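Local coordinates for mandelate racemase/muconate lactonizing protein (Paenibacillus sp., PDB 3V5C) that probably dehydrates galacturonate as a magnesium-dependent lyase of the enolase superfamily, at residues Y131-Y136 / H311-A316; K41-D46 / D338-E343; E219-L224 / K247-Q252; R165-K170 / R192-V197; H269-A274 / G298-A303. The protein carries 1 engineered substitution. All blocks are in the same frame, centred on the assembly; numbering follows the deposited sequence.

In the fold
Contact 1 joins the first strand of the TIM barrel to the loop after the seventh, close under the capping domain, and contact 2 lies within the capping-domain sheet; the two touch, their centres about 11 Å apart. Contact 4 packs a helix on strand 167-170, the neighbour of strand 126-135 in contact 1, about 14 Å away between centres. Contacts 3 and 5 each join two successive outer helices, contact 5 further round the barrel, with centres about 24 Å apart; contact 3 meets contact 4 at the end of helix 214-223. Along the chain contact 2 encloses contact 1, which encloses contacts 4, 3 and 5 in series. Contact 2 thus unites an early strand with one following the barrel.

Contact 1: Y131-Y136 / H311-A316; sequences YDTSLY and HCYGNA
At the mouth of the barrel, where strand 126-135 leaves it beneath the capping domain, the rings of Tyr136 and Tyr313 come from opposite directions and meet at their phenol ends. Tyr136 OH lies over the centre of one face of the Tyr313 ring, 3.0 Å above its plane, and stands 3.1 Å from Tyr313 CZ. The planes are inclined by 28° but the rings are offset, with little of one lying over the other. At the edge of the Tyr313 ring, near its plane, Thr133 CG2 reaches Tyr313 CD1 at 3.8 Å. The loop 311-316 follows a late strand of the (beta/alpha)7beta barrel, as found in the enolase superfamily, so the contact links the first barrel strand to the loop of the seventh. Tyr313 CG is anti to the backbone N (chi1 -162°), which carries the ring across to both partners. Replacing Tyr313 with an alanine would probably leave Tyr136 OH without the ring face beneath it and open a gap beside Thr133. The Thr133 hydroxyl, OG1, is hydrogen-bonded to Glu336. Next to it an Asx turn forms: Asp132 OD1 accepts from Ser134 N at 3.0 Å and from Ser134 OG at 2.7 Å.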
# COMPACT_ATOMS: atom_id res chain seq x y z
N TYR A 131 -0.01 6.09 7.57
CA TYR A 131 1.30 6.56 7.97
C TYR A 131 2.03 7.14 6.78
O TYR A 131 1.76 6.82 5.63
CB TYR A 131 2.15 5.45 8.63
CG TYR A 131 2.63 4.32 7.73
CD1 TYR A 131 3.71 4.50 6.86
CD2 TYR A 131 2.04 3.07 7.79
CE1 TYR A 131 4.16 3.47 6.06
CE2 TYR A 131 2.50 2.02 7.00
CZ TYR A 131 3.55 2.23 6.13
OH TYR A 131 4.01 1.21 5.33
N ASP A 132 2.95 8.05 7.09
CA ASP A 132 3.70 8.77 6.09
C ASP A 132 4.90 7.92 5.70
O ASP A 132 5.81 7.73 6.51
CB ASP A 132 4.15 10.09 6.71
CG ASP A 132 4.91 10.96 5.75
OD1 ASP A 132 5.24 10.51 4.63
OD2 ASP A 132 5.21 12.12 6.12
N THR A 133 4.92 7.43 4.46
CA THR A 133 5.98 6.53 4.02
C THR A 133 7.15 7.22 3.29
O THR A 133 8.05 6.54 2.78
CB THR A 133 5.36 5.43 3.10
OG1 THR A 133 6.24 4.30 3.04
CG2 THR A 133 5.12 5.98 1.70
N SER A 134 7.16 8.56 3.29
CA SER A 134 8.02 9.32 2.38
C SER A 134 9.40 9.68 2.93
O SER A 134 10.11 10.48 2.30
CB SER A 134 7.31 10.61 1.93
OG SER A 134 7.16 11.52 3.02
N LEU A 135 9.77 9.14 4.08
CA LEU A 135 11.04 9.53 4.72
C LEU A 135 12.22 8.67 4.23
O LEU A 135 12.69 7.79 4.94
CB LEU A 135 10.87 9.49 6.24
CG LEU A 135 9.79 10.44 6.79
CD1 LEU A 135 9.59 10.26 8.31
CD2 LEU A 135 10.14 11.87 6.47
N TYR A 136 12.65 8.94 3.00
CA TYR A 136 13.76 8.25 2.34
C TYR A 136 15.12 8.79 2.81
O TYR A 136 15.18 9.55 3.77
CB TYR A 136 13.58 8.31 0.81
CG TYR A 136 12.60 7.24 0.34
CD1 TYR A 136 11.28 7.24 0.78
CD2 TYR A 136 13.02 6.20 -0.49
CE1 TYR A 136 10.39 6.24 0.41
CE2 TYR A 136 12.13 5.20 -0.87
CZ TYR A 136 10.83 5.23 -0.42
OH TYR A 136 9.97 4.22 -0.79
N HIS A 311 1.45 -3.38 1.32
CA HIS A 311 2.45 -2.47 0.80
C HIS A 311 1.87 -1.61 -0.32
O HIS A 311 1.08 -2.07 -1.16
CB HIS A 311 3.67 -3.25 0.29
CG HIS A 311 4.65 -2.42 -0.46
ND1 HIS A 311 4.54 -2.16 -1.81
CD2 HIS A 311 5.78 -1.78 -0.05
CE1 HIS A 311 5.55 -1.41 -2.20
NE2 HIS A 311 6.32 -1.16 -1.15
N CYS A 312 2.25 -0.35 -0.34
CA CYS A 312 1.92 0.49 -1.46
C CYS A 312 3.01 1.52 -1.60
O CYS A 312 3.21 2.35 -0.72
CB CYS A 312 0.57 1.18 -1.27
SG CYS A 312 0.13 2.15 -2.72
N TYR A 313 3.72 1.44 -2.71
CA TYR A 313 4.70 2.45 -3.07
C TYR A 313 4.94 2.31 -4.55
O TYR A 313 5.06 1.19 -5.06
CB TYR A 313 6.01 2.34 -2.30
CG TYR A 313 6.80 3.63 -2.39
CD1 TYR A 313 6.52 4.69 -1.55
CD2 TYR A 313 7.78 3.79 -3.36
CE1 TYR A 313 7.24 5.88 -1.64
CE2 TYR A 313 8.50 4.99 -3.48
CZ TYR A 313 8.22 6.03 -2.61
OH TYR A 313 8.92 7.22 -2.70
N GLY A 314 5.01 3.44 -5.23
CA GLY A 314 5.19 3.45 -6.68
C GLY A 314 3.88 3.49 -7.43
O GLY A 314 3.87 3.61 -8.65
N ASN A 315 2.78 3.41 -6.70
CA ASN A 315 1.48 3.47 -7.35
C ASN A 315 0.46 4.20 -6.48
O ASN A 315 -0.03 3.66 -5.46
CB ASN A 315 1.00 2.05 -7.69
CG ASN A 315 -0.23 2.06 -8.56
OD1 ASN A 315 -1.12 2.92 -8.42
ND2 ASN A 315 -0.32 1.07 -9.46
N ALA A 316 0.16 5.44 -6.85
CA ALA A 316 -0.71 6.28 -6.05
C ALA A 316 -2.08 5.64 -5.88
O ALA A 316 -2.70 5.77 -4.82
CB ALA A 316 -0.84 7.67 -6.65

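Contact 2: K41-D46 / D338-E343; sequences KSCTVD and DDITIE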
# COMPACT_ATOMS: atom_id res chain seq x y z
N LYS A 41 10.71 12.25 -8.21
CA LYS A 41 9.44 12.92 -8.01
C LYS A 41 8.37 12.40 -8.96
O LYS A 41 7.20 12.49 -8.67
CB LYS A 41 9.63 14.42 -8.26
CG LYS A 41 8.93 15.33 -7.29
CD LYS A 41 9.19 16.77 -7.69
CE LYS A 41 7.98 17.64 -7.42
NZ LYS A 41 7.73 17.78 -5.97
N SER A 42 8.79 11.86 -10.09
CA SER A 42 7.81 11.49 -11.12
C SER A 42 7.08 10.21 -10.73
O SER A 42 7.68 9.27 -10.23
CB SER A 42 8.51 11.36 -12.48
OG SER A 42 7.59 10.97 -13.49
N CYS A 43 5.77 10.19 -10.95
CA CYS A 43 4.93 9.04 -10.61
C CYS A 43 4.06 8.70 -11.79
O CYS A 43 3.66 9.59 -12.55
CB CYS A 43 4.03 9.34 -9.40
SG CYS A 43 4.90 9.73 -7.89
N THR A 44 3.76 7.41 -11.96
CA THR A 44 2.78 7.01 -12.95
C THR A 44 1.80 6.02 -12.36
O THR A 44 2.08 5.38 -11.33
CB THR A 44 3.42 6.38 -14.20
OG1 THR A 44 4.13 5.19 -13.83
CG2 THR A 44 4.37 7.35 -14.85
N VAL A 45 0.65 5.91 -13.02
CA VAL A 45 -0.36 4.90 -12.69
C VAL A 45 -0.94 4.34 -13.99
O VAL A 45 -1.53 5.07 -14.80
CB VAL A 45 -1.51 5.47 -11.86
CG1 VAL A 45 -2.57 4.39 -11.59
CG2 VAL A 45 -1.00 6.07 -10.54
N ASP A 46 -0.78 3.04 -14.20
CA ASP A 46 -1.44 2.39 -15.33
C ASP A 46 -2.92 2.15 -14.99
O ASP A 46 -3.26 1.59 -13.93
CB ASP A 46 -0.77 1.07 -15.68
CG ASP A 46 0.60 1.25 -16.33
OD1 ASP A 46 1.00 2.40 -16.62
OD2 ASP A 46 1.25 0.20 -16.58
N ASP A 338 1.70 8.06 0.46
CA ASP A 338 2.64 8.93 -0.25
C ASP A 338 1.78 10.05 -0.86
O ASP A 338 0.76 9.78 -1.48
CB ASP A 338 3.31 8.10 -1.36
CG ASP A 338 4.64 8.68 -1.83
OD1 ASP A 338 5.21 9.58 -1.16
OD2 ASP A 338 5.13 8.20 -2.88
N ASP A 339 2.19 11.30 -0.67
CA ASP A 339 1.41 12.44 -1.16
C ASP A 339 1.69 12.67 -2.65
O ASP A 339 2.74 13.19 -3.02
CB ASP A 339 1.77 13.69 -0.37
CG ASP A 339 0.88 14.87 -0.70
OD1 ASP A 339 0.11 14.82 -1.68
OD2 ASP A 339 0.95 15.88 0.03
N ILE A 340 0.75 12.25 -3.49
CA ILE A 340 0.95 12.26 -4.93
C ILE A 340 -0.20 12.93 -5.65
O ILE A 340 -1.35 12.78 -5.26
CB ILE A 340 1.08 10.82 -5.47
CG1 ILE A 340 2.32 10.16 -4.86
CG2 ILE A 340 1.21 10.83 -7.00
CD1 ILE A 340 2.36 8.65 -5.02
N THR A 341 0.13 13.66 -6.71
CA THR A 341 -0.91 14.24 -7.55
C THR A 341 -0.76 13.66 -8.94
O THR A 341 0.23 13.91 -9.62
CB THR A 341 -0.84 15.78 -7.58
OG1 THR A 341 -1.16 16.29 -6.27
CG2 THR A 341 -1.84 16.34 -8.57
N ILE A 342 -1.73 12.85 -9.35
CA ILE A 342 -1.72 12.29 -10.69
C ILE A 342 -2.67 13.09 -11.57
O ILE A 342 -3.83 13.30 -11.22
CB ILE A 342 -2.20 10.80 -10.65
CG1 ILE A 342 -1.28 9.94 -9.77
CG2 ILE A 342 -2.30 10.22 -12.07
CD1 ILE A 342 0.15 9.81 -10.27
N GLU A 343 -2.19 13.53 -12.73
CA GLU A 343 -3.02 14.30 -13.64
C GLU A 343 -4.19 13.47 -14.15
O GLU A 343 -4.01 12.36 -14.61
CB GLU A 343 -2.18 14.84 -14.81
CG GLU A 343 -1.17 15.89 -14.38
CD GLU A 343 -1.82 17.03 -13.62
OE1 GLU A 343 -2.66 17.72 -14.22
OE2 GLU A 343 -1.51 17.21 -12.42
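No ring or other flat group carries the contact of Cys43 and Val45 with Ile340 and Ile342; there are no faces or edges to match, and the surfaces that meet are a sulfur, a methylene and branched alkyl groups. Cys43 lies against both isoleucines. Its SG rests against Ile340 CG2 at 4.0 Å and is equally close to Ile340 CD1, while Cys43 CB is 4.0 Å from Ile342 CD1. With SG anti to the carbonyl carbon (chi1 -61°), the sulfur is turned toward Ile340. Val45 completes the row: its CG2 meets Ile342 CD1 at 3.9 Å, and the two side chains cross at about a right angle. Ile342 CD1 therefore touches Cys43 and Val45 alike. All four residues are buried, and the contact is purely apolar. An alanine in place of Ile340 would probably take away the methyls that pack on the sulfur of Cys43, opening a gap beside it. From the barrel side, Ala316 packs against Ile340 and Ile342. Strands 42-46 and 340-342 approach to 7.8 Å between axes and run at 55° to each other, too splayed to pair directly. Each instead pairs antiparallel with strand 14-30, through backbone bonds such as Cys43 with Gly24 and Val45 with Leu22, and Asp339 with Ala27 just before strand 340-342. Their inward side chains close on each other between two strands of the capping-domain sheet, one from the N-terminal part of the chain and one that follows the barrel, consistent with the two-domain build of the enolase superfamily.

Contact 3: E219-L224 / K247-Q252; sequences EVLAAL and KEWLGQ
Leu221 lays its CB against the benzo end of the Trp249 indole, 3.9 Å from Trp249 CZ3, and the two side chains meet at a slant. They belong to neighbouring outer helices of the TIM barrel, 214-223 and 240-253, which follow the third and fourth barrel strands. The segments run in nearly the same direction, 19° apart, but their axes come no closer than 12.0 Å, a wide spacing that large side chains bridge. Trp249 does most of this. With CG anti to the backbone N (chi1 -177°) the indole extends across the groove and presents its edge rather than a face to the other helix. Near the ring plane lie Leu221 CB and the backbone N of Ala222, the latter 3.9 Å from Trp249 CH2. Ala222 CB, towards the outside, is 4.2 Å from the same CH2 carbon, consistent with the small side chain letting the indole edge reach the helix backbone. Deeper in, towards the barrel strands, Leu221 also meets Leu250. Both leucines are buried, and Leu229 and Leu246 pack on Leu221 as well. Beyond the helices, Gln255 touches Trp249 and Leu250, and its amide NE2 donates a hydrogen bond to Leu221 O, joining the loop after helix 240-253 to the end of helix 214-223. Leu221 CD1 and Leu250 CD2 lie 4.0 Å apart where the two side chains cross at about a right angle.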
# COMPACT_ATOMS: atom_id res chain seq x y z
N GLU A 219 21.74 -4.30 17.04
CA GLU A 219 22.48 -3.11 17.47
C GLU A 219 21.58 -1.88 17.38
O GLU A 219 21.56 -1.05 18.29
CB GLU A 219 23.73 -2.89 16.63
CG GLU A 219 24.41 -1.58 16.89
CD GLU A 219 25.85 -1.57 16.42
OE1 GLU A 219 26.46 -2.66 16.31
OE2 GLU A 219 26.37 -0.46 16.17
N VAL A 220 20.84 -1.78 16.28
CA VAL A 220 19.95 -0.65 16.09
C VAL A 220 18.78 -0.66 17.08
O VAL A 220 18.45 0.37 17.68
CB VAL A 220 19.44 -0.64 14.66
CG1 VAL A 220 18.31 0.35 14.51
CG2 VAL A 220 20.59 -0.35 13.70
N LEU A 221 18.15 -1.82 17.26
CA LEU A 221 17.03 -1.95 18.18
C LEU A 221 17.46 -1.64 19.62
O LEU A 221 16.71 -0.99 20.35
CB LEU A 221 16.41 -3.34 18.10
CG LEU A 221 15.68 -3.64 16.79
CD1 LEU A 221 15.20 -5.07 16.76
CD2 LEU A 221 14.52 -2.68 16.64
N ALA A 222 18.64 -2.11 20.01
CA ALA A 222 19.13 -1.84 21.36
C ALA A 222 19.36 -0.34 21.53
O ALA A 222 18.93 0.25 22.52
CB ALA A 222 20.39 -2.64 21.66
N ALA A 223 20.02 0.27 20.55
CA ALA A 223 20.30 1.71 20.62
C ALA A 223 19.00 2.48 20.77
O ALA A 223 18.95 3.50 21.47
CB ALA A 223 21.07 2.17 19.39
N LEU A 224 17.94 1.98 20.15
CA LEU A 224 16.63 2.64 20.19
C LEU A 224 15.70 2.12 21.29
O LEU A 224 14.49 2.29 21.20
CB LEU A 224 15.95 2.58 18.82
CG LEU A 224 16.70 3.28 17.68
CD1 LEU A 224 16.16 2.86 16.33
CD2 LEU A 224 16.62 4.81 17.82
N LYS A 247 12.90 -12.54 17.68
CA LYS A 247 11.74 -12.52 18.55
C LYS A 247 12.07 -12.90 19.99
O LYS A 247 11.58 -12.27 20.93
CB LYS A 247 10.66 -13.45 18.00
CG LYS A 247 9.93 -12.87 16.82
CD LYS A 247 9.07 -11.73 17.28
CE LYS A 247 7.85 -11.60 16.39
NZ LYS A 247 6.63 -11.38 17.23
N GLU A 248 12.89 -13.92 20.16
CA GLU A 248 13.29 -14.36 21.50
C GLU A 248 14.12 -13.28 22.18
O GLU A 248 13.94 -13.00 23.36
CB GLU A 248 14.07 -15.67 21.40
CG GLU A 248 14.75 -16.12 22.67
CD GLU A 248 15.30 -17.53 22.54
OE1 GLU A 248 14.73 -18.32 21.75
OE2 GLU A 248 16.31 -17.85 23.21
N TRP A 249 15.01 -12.66 21.41
CA TRP A 249 15.85 -11.57 21.90
C TRP A 249 14.99 -10.38 22.34
O TRP A 249 15.18 -9.83 23.42
CB TRP A 249 16.81 -11.17 20.78
CG TRP A 249 17.82 -10.10 21.11
CD1 TRP A 249 19.07 -10.28 21.64
CD2 TRP A 249 17.68 -8.70 20.86
NE1 TRP A 249 19.70 -9.06 21.77
CE2 TRP A 249 18.87 -8.08 21.29
CE3 TRP A 249 16.66 -7.91 20.31
CZ2 TRP A 249 19.07 -6.71 21.19
CZ3 TRP A 249 16.86 -6.54 20.23
CH2 TRP A 249 18.06 -5.96 20.66
N LEU A 250 14.03 -9.98 21.50
CA LEU A 250 13.12 -8.90 21.86
C LEU A 250 12.34 -9.24 23.12
O LEU A 250 12.08 -8.37 23.96
CB LEU A 250 12.14 -8.64 20.71
CG LEU A 250 12.71 -7.91 19.49
CD1 LEU A 250 11.69 -7.93 18.37
CD2 LEU A 250 13.07 -6.48 19.86
N GLY A 251 11.94 -10.50 23.26
CA GLY A 251 11.18 -10.94 24.42
C GLY A 251 12.00 -10.84 25.70
O GLY A 251 11.52 -10.34 26.71
N GLN A 252 13.24 -11.32 25.65
CA GLN A 252 14.10 -11.30 26.82
C GLN A 252 14.33 -9.87 27.29
O GLN A 252 14.58 -9.64 28.48
CB GLN A 252 15.44 -11.97 26.52
CG GLN A 252 15.37 -13.48 26.47
CD GLN A 252 14.95 -14.08 27.80
OE1 GLN A 252 15.66 -13.97 28.80
NE2 GLN A 252 13.78 -14.72 27.82

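Contact 4: R165-K170 / R192-V197; sequences RHFKIK and RGISEV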
# COMPACT_ATOMS: atom_id res chain seq x y z
N ARG A 165 0.48 11.63 11.42
CA ARG A 165 0.89 11.49 12.81
C ARG A 165 1.84 10.30 13.03
O ARG A 165 2.49 10.19 14.08
CB ARG A 165 -0.35 11.34 13.72
CG ARG A 165 -1.26 12.58 13.73
CD ARG A 165 -0.55 13.77 14.39
NE ARG A 165 -1.38 14.98 14.42
CZ ARG A 165 -1.36 15.94 13.49
NH1 ARG A 165 -0.56 15.83 12.43
NH2 ARG A 165 -2.14 17.01 13.62
N HIS A 166 1.88 9.42 12.04
CA HIS A 166 2.68 8.19 12.11
C HIS A 166 3.62 8.16 10.94
O HIS A 166 3.26 8.59 9.84
CB HIS A 166 1.73 7.00 12.07
CG HIS A 166 0.57 7.15 13.00
ND1 HIS A 166 0.74 7.27 14.36
CD2 HIS A 166 -0.76 7.25 12.76
CE1 HIS A 166 -0.45 7.42 14.93
NE2 HIS A 166 -1.37 7.40 13.99
N PHE A 167 4.82 7.61 11.17
CA PHE A 167 5.89 7.78 10.19
C PHE A 167 6.71 6.52 10.01
O PHE A 167 7.11 5.89 10.98
CB PHE A 167 6.81 8.93 10.62
CG PHE A 167 6.09 10.25 10.75
CD1 PHE A 167 5.51 10.62 11.96
CD2 PHE A 167 5.97 11.09 9.66
CE1 PHE A 167 4.82 11.85 12.08
CE2 PHE A 167 5.29 12.32 9.77
CZ PHE A 167 4.71 12.69 10.98
N LYS A 168 7.00 6.18 8.75
CA LYS A 168 7.90 5.08 8.45
C LYS A 168 9.19 5.65 7.93
O LYS A 168 9.22 6.36 6.92
CB LYS A 168 7.31 4.08 7.45
CG LYS A 168 8.20 2.83 7.32
CD LYS A 168 7.46 1.67 6.66
CE LYS A 168 7.43 1.84 5.14
NZ LYS A 168 6.71 0.64 4.51
N ILE A 169 10.27 5.32 8.62
CA ILE A 169 11.57 5.88 8.35
C ILE A 169 12.45 4.85 7.66
O ILE A 169 12.60 3.74 8.14
CB ILE A 169 12.23 6.29 9.68
CG1 ILE A 169 11.32 7.28 10.42
CG2 ILE A 169 13.61 6.90 9.39
CD1 ILE A 169 11.59 7.34 11.92
N LYS A 170 12.99 5.20 6.49
CA LYS A 170 13.94 4.33 5.84
C LYS A 170 15.22 4.28 6.65
O LYS A 170 15.74 5.33 7.06
CB LYS A 170 14.21 4.77 4.41
CG LYS A 170 13.00 4.64 3.47
CD LYS A 170 12.76 3.17 3.14
CE LYS A 170 11.63 3.00 2.15
NZ LYS A 170 10.35 2.85 2.87
N ARG A 192 15.73 8.59 16.17
CA ARG A 192 15.53 9.34 17.40
C ARG A 192 14.94 10.71 17.10
O ARG A 192 13.98 11.15 17.75
CB ARG A 192 16.86 9.55 18.13
CG ARG A 192 17.50 8.32 18.70
CD ARG A 192 18.65 8.71 19.63
NE ARG A 192 19.17 7.55 20.35
CZ ARG A 192 18.52 6.95 21.34
NH1 ARG A 192 17.33 7.40 21.71
NH2 ARG A 192 19.05 5.90 21.95
N GLY A 193 15.53 11.40 16.13
CA GLY A 193 15.10 12.75 15.78
C GLY A 193 13.64 12.81 15.38
O GLY A 193 12.89 13.68 15.79
N ILE A 194 13.22 11.86 14.54
CA ILE A 194 11.83 11.86 14.10
C ILE A 194 10.87 11.51 15.24
O ILE A 194 9.80 12.10 15.34
CB ILE A 194 11.65 10.95 12.88
CG1 ILE A 194 12.36 11.61 11.69
CG2 ILE A 194 10.16 10.74 12.58
CD1 ILE A 194 12.73 10.66 10.58
N SER A 195 11.27 10.58 16.09
CA SER A 195 10.52 10.26 17.31
C SER A 195 10.19 11.52 18.12
O SER A 195 9.08 11.69 18.62
CB SER A 195 11.31 9.28 18.17
OG SER A 195 10.68 9.07 19.42
N GLU A 196 11.18 12.40 18.24
CA GLU A 196 11.00 13.64 18.99
C GLU A 196 9.95 14.57 18.34
O GLU A 196 9.17 15.20 19.04
CB GLU A 196 12.35 14.34 19.18
CG GLU A 196 13.29 13.54 20.08
CD GLU A 196 14.77 13.85 19.87
OE1 GLU A 196 15.09 14.76 19.08
OE2 GLU A 196 15.61 13.16 20.50
N VAL A 197 9.96 14.62 17.01
CA VAL A 197 8.96 15.33 16.22
C VAL A 197 7.56 14.77 16.39
O VAL A 197 6.60 15.51 16.58
CB VAL A 197 9.27 15.15 14.71
CG1 VAL A 197 8.02 15.43 13.88
CG2 VAL A 197 10.44 15.99 14.28
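In the beta-alpha-beta unit formed by strand 167-170, helix 180-198 and strand 204-207, Ile194 of the helix packs on Phe167 and Ile169 of the strand. The two isoleucines reach toward each other tip to tip and interlock. Ile194 CD1 sits 3.7 Å from Ile169 CG1, and Ile169 CD1 in turn lies 3.7 Å from both Ile194 CB and Ile194 CG2. In Ile194, CG1 is anti to the carbonyl carbon (chi1 -69°) and CG2 anti to the backbone N, and this spreads the two branches round the Ile169 tip. Phe167 contributes less: its CB is 4.3 Å from Ile194 CG2, and the phenyl meets the methyl obliquely. All three residues are buried, and Ile204 of the next strand closes the apolar patch against both isoleucines. Between Phe167 and Ile169, Lys168 points away from the helix to the barrel interior, where NZ forms salt bridges with Glu233 and Glu336 and a hydrogen bond with Tyr131. With Lys170 it forms a Lys-x-Lys pattern on the second barrel strand, as in relatives of mandelate racemase. Apolar residues outward, charged ones inward: this is the two-sided strand of a TIM-barrel beta-alpha-beta crossover.

Contact 5: H269-A274 / G298-A303; sequences HLIEWA and GEKLDA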
# COMPACT_ATOMS: atom_id res chain seq x y z
N HIS A 269 7.20 -19.47 2.14
CA HIS A 269 6.83 -20.00 3.45
C HIS A 269 6.56 -18.91 4.49
O HIS A 269 6.37 -19.21 5.67
CB HIS A 269 7.93 -20.94 3.97
CG HIS A 269 8.13 -22.15 3.11
ND1 HIS A 269 9.23 -22.97 3.21
CD2 HIS A 269 7.35 -22.68 2.13
CE1 HIS A 269 9.14 -23.94 2.33
NE2 HIS A 269 8.01 -23.79 1.66
N LEU A 270 6.53 -17.65 4.05
CA LEU A 270 6.40 -16.53 4.99
C LEU A 270 5.17 -16.60 5.89
O LEU A 270 5.26 -16.36 7.08
CB LEU A 270 6.45 -15.18 4.26
CG LEU A 270 6.29 -13.94 5.15
CD1 LEU A 270 7.41 -13.90 6.18
CD2 LEU A 270 6.30 -12.65 4.31
N ILE A 271 4.03 -16.94 5.31
CA ILE A 271 2.81 -17.00 6.10
C ILE A 271 2.90 -18.12 7.12
O ILE A 271 2.54 -17.93 8.28
CB ILE A 271 1.56 -17.08 5.21
CG1 ILE A 271 1.36 -15.75 4.49
CG2 ILE A 271 0.33 -17.38 6.06
CD1 ILE A 271 0.45 -15.83 3.28
N GLU A 272 3.44 -19.27 6.72
CA GLU A 272 3.70 -20.34 7.66
C GLU A 272 4.58 -19.85 8.83
O GLU A 272 4.25 -20.06 10.01
CB GLU A 272 4.34 -21.53 6.93
CG GLU A 272 4.65 -22.71 7.81
CD GLU A 272 5.19 -23.91 7.04
OE1 GLU A 272 5.18 -23.87 5.78
OE2 GLU A 272 5.63 -24.88 7.68
N TRP A 273 5.68 -19.17 8.53
CA TRP A 273 6.52 -18.60 9.58
C TRP A 273 5.74 -17.65 10.48
O TRP A 273 5.90 -17.66 11.70
CB TRP A 273 7.71 -17.86 8.97
CG TRP A 273 8.57 -18.74 8.11
CD1 TRP A 273 8.55 -20.12 8.07
CD2 TRP A 273 9.55 -18.32 7.16
NE1 TRP A 273 9.47 -20.56 7.14
CE2 TRP A 273 10.10 -19.48 6.59
CE3 TRP A 273 10.05 -17.07 6.77
CZ2 TRP A 273 11.11 -19.43 5.62
CZ3 TRP A 273 11.03 -17.02 5.81
CH2 TRP A 273 11.57 -18.19 5.25
N ALA A 274 4.88 -16.83 9.88
CA ALA A 274 4.06 -15.91 10.66
C ALA A 274 3.11 -16.64 11.61
O ALA A 274 2.97 -16.27 12.78
CB ALA A 274 3.28 -14.97 9.74
N GLY A 298 -6.53 -11.65 3.95
CA GLY A 298 -6.87 -10.97 5.18
C GLY A 298 -7.71 -11.84 6.08
O GLY A 298 -7.53 -11.84 7.30
N GLU A 299 -8.66 -12.57 5.50
CA GLU A 299 -9.46 -13.52 6.27
C GLU A 299 -8.58 -14.58 6.93
O GLU A 299 -8.76 -14.90 8.11
CB GLU A 299 -10.52 -14.19 5.40
CG GLU A 299 -11.68 -13.26 5.08
CD GLU A 299 -12.85 -13.98 4.43
OE1 GLU A 299 -12.70 -15.18 4.10
OE2 GLU A 299 -13.91 -13.33 4.25
N LYS A 300 -7.63 -15.12 6.18
CA LYS A 300 -6.69 -16.09 6.73
C LYS A 300 -5.83 -15.50 7.84
O LYS A 300 -5.66 -16.10 8.91
CB LYS A 300 -5.82 -16.71 5.63
CG LYS A 300 -4.74 -17.63 6.18
CD LYS A 300 -3.92 -18.28 5.08
CE LYS A 300 -2.98 -19.33 5.68
NZ LYS A 300 -2.26 -20.09 4.62
N LEU A 301 -5.27 -14.32 7.61
CA LEU A 301 -4.42 -13.72 8.63
C LEU A 301 -5.23 -13.39 9.88
O LEU A 301 -4.78 -13.65 11.00
CB LEU A 301 -3.73 -12.47 8.09
CG LEU A 301 -2.84 -12.72 6.88
CD1 LEU A 301 -2.16 -11.43 6.42
CD2 LEU A 301 -1.79 -13.79 7.19
N ASP A 302 -6.44 -12.84 9.70
CA ASP A 302 -7.29 -12.55 10.86
C ASP A 302 -7.51 -13.82 11.69
O ASP A 302 -7.51 -13.78 12.93
CB ASP A 302 -8.67 -12.03 10.43
CG ASP A 302 -8.67 -10.59 9.91
OD1 ASP A 302 -7.73 -9.81 10.18
OD2 ASP A 302 -9.66 -10.23 9.22
N ALA A 303 -7.69 -14.94 11.00
CA ALA A 303 -8.00 -16.22 11.64
C ALA A 303 -6.86 -16.70 12.55
O ALA A 303 -7.06 -17.49 13.48
CB ALA A 303 -8.34 -17.27 10.58
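The backbones of the two short helical segments come nearest at Ile271 and Leu301, whose CA atoms are 8.3 Å apart. Ile271 carries the contact with one methyl. Its CG2, anti to the backbone N, faces the other helix and touches the end of Lys300, 3.9 Å from Lys300 CE and 4.0 Å from Lys300 NZ. The lysine gets there by being extended along its whole length (chi1 174°), so its methylenes cross the groove obliquely and its terminal carbon, rather than the ammonium alone, packs on the isoleucine. Here the exposed lysine lays its CE-NZ end against the methyl. On the inner side, the same Ile271 CG2 lies 4.3 Å from Leu301 CD2, a looser touch on the buried Leu301. One methyl is thus shared by Lys300 and Leu301. Further in, Leu282 of the intervening strand lies beneath the pair of helices, against Leu301, Leu270 and Ala274. Leu297, of the same helix as Leu301, and Tyr284 also pack on Ile271. His269 is the N-cap of helix 270-275. The magnesium ion is about 12 Å from the Ile271 side chain, which does not reach the metal. Two successive outer helices, following the fifth and sixth strands and packed over Leu282, are the repeating wall of a TIM barrel, here in the enolase-type version.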